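Local coordinates for ThiJ/PfpI domain protein (Brachyspira murdochii, PDB 4HCJ) that belongs to the DJ-1/PfpI family, binds magnesium ions in the crystal and is probably a hydrolase, its substrate not being known, at residues 89-94 / 114-119. Numbering follows the deposited sequence.
Sequences RTQGLA and MANAKI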
ATOM      1  N   ARG A  89       0.215  12.492  -7.293  1.00  6.98           N
ATOM      2  CA  ARG A  89       0.793  12.504  -5.948  1.00  7.41           C
ATOM      3  C   ARG A  89       0.981  11.091  -5.412  1.00  7.00           C
ATOM      4  O   ARG A  89       2.013  10.785  -4.826  1.00  7.65           O
ATOM      5  CB  ARG A  89      -0.077  13.301  -4.969  1.00  8.25           C
ATOM      6  CG  ARG A  89      -0.305  14.746  -5.365  1.00  9.47           C
ATOM      7  CD  ARG A  89      -1.385  15.362  -4.513  1.00 11.13           C
ATOM      8  NE  ARG A  89      -2.675  14.763  -4.828  1.00 10.50           N
ATOM      9  CZ  ARG A  89      -3.785  15.071  -4.184  1.00  9.98           C
ATOM     10  NH1 ARG A  89      -3.758  15.927  -3.149  1.00 11.60           N
ATOM     11  NH2 ARG A  89      -4.921  14.493  -4.545  1.00  9.93           N
ATOM     12  N   THR A  90      -0.021  10.231  -5.569  1.00  6.35           N
ATOM     13  CA  THR A  90       0.102   8.876  -5.052  1.00  6.26           C
ATOM     14  C   THR A  90       1.114   8.081  -5.878  1.00  6.37           C
ATOM     15  O   THR A  90       1.913   7.331  -5.336  1.00  6.65           O
ATOM     16  CB  THR A  90      -1.255   8.182  -5.022  1.00  6.80           C
ATOM     17  OG1 THR A  90      -1.790   8.207  -6.341  1.00  7.16           O
ATOM     18  CG2 THR A  90      -2.210   8.889  -4.045  1.00  7.25           C
ATOM     19  N   GLN A  91       1.097   8.285  -7.192  1.00  6.37           N
ATOM     20  CA  GLN A  91       2.116   7.670  -8.040  1.00  6.57           C
ATOM     21  C   GLN A  91       3.499   8.181  -7.666  1.00  6.84           C
ATOM     22  O   GLN A  91       4.471   7.422  -7.626  1.00  7.13           O
ATOM     23  CB  GLN A  91       1.822   7.944  -9.515  1.00  7.02           C
ATOM     24  CG  GLN A  91       0.537   7.313 -10.008  1.00  7.39           C
ATOM     25  CD  GLN A  91       0.195   7.721 -11.415  1.00  8.60           C
ATOM     26  OE1 GLN A  91       1.010   8.294 -12.129  1.00 11.66           O
ATOM     27  NE2 GLN A  91      -1.033   7.454 -11.812  1.00  8.47           N
ATOM     28  N   GLY A  92       3.585   9.474  -7.361  1.00  7.01           N
ATOM     29  CA  GLY A  92       4.843  10.076  -6.973  1.00  7.60           C
ATOM     30  C   GLY A  92       5.386   9.465  -5.687  1.00  7.28           C
ATOM     31  O   GLY A  92       6.590   9.259  -5.559  1.00  7.66           O
ATOM     32  N   LEU A  93       4.510   9.179  -4.725  1.00  7.09           N
ATOM     33  CA  LEU A  93       4.964   8.517  -3.497  1.00  7.34           C
ATOM     34  C   LEU A  93       5.460   7.098  -3.764  1.00  7.21           C
ATOM     35  O   LEU A  93       6.435   6.655  -3.149  1.00  7.86           O
ATOM     36  CB  LEU A  93       3.873   8.522  -2.428  1.00  8.06           C
ATOM     37  CG  LEU A  93       3.525   9.899  -1.853  1.00  9.67           C
ATOM     38  CD1 LEU A  93       2.378   9.786  -0.854  1.00 10.14           C
ATOM     39  CD2 LEU A  93       4.741  10.551  -1.197  1.00 11.15           C
ATOM     40  N   ALA A  94       4.805   6.372  -4.659  1.00  6.74           N
ATOM     41  CA  ALA A  94       5.272   5.031  -5.009  1.00  6.97           C
ATOM     42  C   ALA A  94       6.708   5.093  -5.537  1.00  7.35           C
ATOM     43  O   ALA A  94       7.578   4.322  -5.120  1.00  8.13           O
ATOM     44  CB  ALA A  94       4.365   4.402  -6.039  1.00  7.60           C
HETATM   45  N   MSE A 114       0.504   1.660  -7.999  1.00  5.51           N
HETATM   46  CA  MSE A 114       1.867   1.234  -8.300  1.00  6.11           C
HETATM   47  C   MSE A 114       2.054   0.897  -9.790  1.00  5.82           C
HETATM   48  O   MSE A 114       3.059   1.292 -10.410  1.00  6.25           O
HETATM   49  CB  MSE A 114       2.230   0.055  -7.402  1.00  6.18           C
HETATM   50  CG  MSE A 114       2.281   0.456  -5.918  1.00  6.39           C
HETATM   51 SE   MSE A 114       2.120  -1.030  -4.671  0.92  5.14          SE
HETATM   52  CE  MSE A 114       3.690  -2.078  -5.148  1.00  7.17           C
ATOM     53  N   ALA A 115       1.073   0.202 -10.364  1.00  5.65           N
ATOM     54  CA  ALA A 115       1.137  -0.128 -11.777  1.00  6.26           C
ATOM     55  C   ALA A 115       1.170   1.146 -12.619  1.00  5.86           C
ATOM     56  O   ALA A 115       1.978   1.279 -13.544  1.00  6.46           O
ATOM     57  CB  ALA A 115      -0.054  -0.988 -12.161  1.00  6.97           C
ATOM     58  N   ASN A 116       0.280   2.080 -12.298  1.00  6.32           N
ATOM     59  CA  ASN A 116       0.182   3.328 -13.047  1.00  6.68           C
ATOM     60  C   ASN A 116       1.408   4.224 -12.869  1.00  6.93           C
ATOM     61  O   ASN A 116       1.711   5.027 -13.747  1.00  8.36           O
ATOM     62  CB  ASN A 116      -1.086   4.077 -12.675  1.00  6.95           C
ATOM     63  CG  ASN A 116      -2.346   3.427 -13.216  1.00  7.30           C
ATOM     64  OD1 ASN A 116      -2.288   2.480 -13.998  1.00  9.01           O
ATOM     65  ND2 ASN A 116      -3.493   3.949 -12.814  1.00  7.72           N
ATOM     66  N   ALA A 117       2.117   4.075 -11.755  1.00  7.07           N
ATOM     67  CA  ALA A 117       3.372   4.786 -11.513  1.00  7.75           C
ATOM     68  C   ALA A 117       4.543   4.191 -12.303  1.00  8.06           C
ATOM     69  O   ALA A 117       5.658   4.724 -12.248  1.00  9.12           O
ATOM     70  CB  ALA A 117       3.707   4.754 -10.032  1.00  8.02           C
ATOM     71  N   LYS A 118       4.302   3.090 -13.015  0.69  8.05           N
ATOM     72  CA  LYS A 118       5.318   2.412 -13.833  0.69  9.47           C
ATOM     73  C   LYS A 118       6.430   1.803 -13.000  0.69 11.03           C
ATOM     74  O   LYS A 118       7.564   1.688 -13.461  0.69 16.98           O
ATOM     75  CB  LYS A 118       5.900   3.343 -14.898  0.69 10.92           C
ATOM     76  CG  LYS A 118       4.853   3.879 -15.814  0.69 13.50           C
ATOM     77  CD  LYS A 118       4.198   2.727 -16.505  0.69 21.16           C
ATOM     78  CE  LYS A 118       2.720   2.826 -16.401  0.69 24.45           C
ATOM     79  NZ  LYS A 118       2.181   3.269 -17.730  0.69 28.25           N
ATOM     80  N   ILE A 119       6.114   1.401 -11.779  1.00  7.80           N
ATOM     81  CA  ILE A 119       7.099   0.699 -10.964  1.00  7.45           C
ATOM     82  C   ILE A 119       6.919  -0.810 -10.968  1.00  7.05           C
ATOM     83  O   ILE A 119       7.693  -1.521 -10.334  1.00  7.73           O
ATOM     84  CB  ILE A 119       7.168   1.234  -9.507  1.00  8.34           C
ATOM     85  CG1 ILE A 119       5.889   0.927  -8.702  1.00  8.34           C
ATOM     86  CG2 ILE A 119       7.533   2.731  -9.484  1.00  8.82           C
ATOM     87  CD1 ILE A 119       6.154   0.890  -7.198  1.00  8.44           C
TER
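Met-114, a selenomethionine, meets Ala-94 at the fringe of the contact: its CG lies 4.5 Å from Ala-94 CB, while its CB points away from helix 88-99 and the side chain packs on Phe-75 and Val-104 of the central sheet. Two residues on, Asn-116 comes up against the amide of Gln-91, its CB 3.5 Å from Gln-91 NE2. The two amide planes stand 73° apart, and neither group bonds the other; instead Gln-91 NE2 and Asn-116 ND2 both donate to the carbonyl O of Trp-85, which ties the two side chains to one acceptor in the loop before helix 88-99. With CG anti to its carbonyl carbon (chi1 -65°) and the chain extended beyond, Gln-91 runs along the backbone of Asn-116 and Ala-117 to that loop. A leucine here, without the amide, would probably leave the Trp-85 carbonyl with Asn-116 ND2 as the one remaining donor of the pair and the CB of Asn-116 without its close neighbour. His-137, a residue seen to bind magnesium in a structure of this protein, though no ion is bound to it here, has its side chain about 5 Å from that of Asn-116. The contact packs helix 88-99 against the C-terminal end of helix 110-116 and the turn that follows, in the alpha-beta-alpha sandwich of the DJ-1/PfpI fold; strand 103-107 lies between the two helices in sequence. Ala-117 is the point of closest backbone approach, its CA 4.7 Å from that of Gln-91. Its methyl presses on the other helix, with CB 3.7 Å from Gln-91 CB and 4.1 Å from Ala-94 CB. Lys-118, at positive phi (66°), ends the helix in a Schellman motif and turns the chain back. Ile-119 then directs its CB toward helix 88-99 and sets CD1 4.1 Å from Ala-94 CB, with Val-104 and Leu-98 also against its side chain.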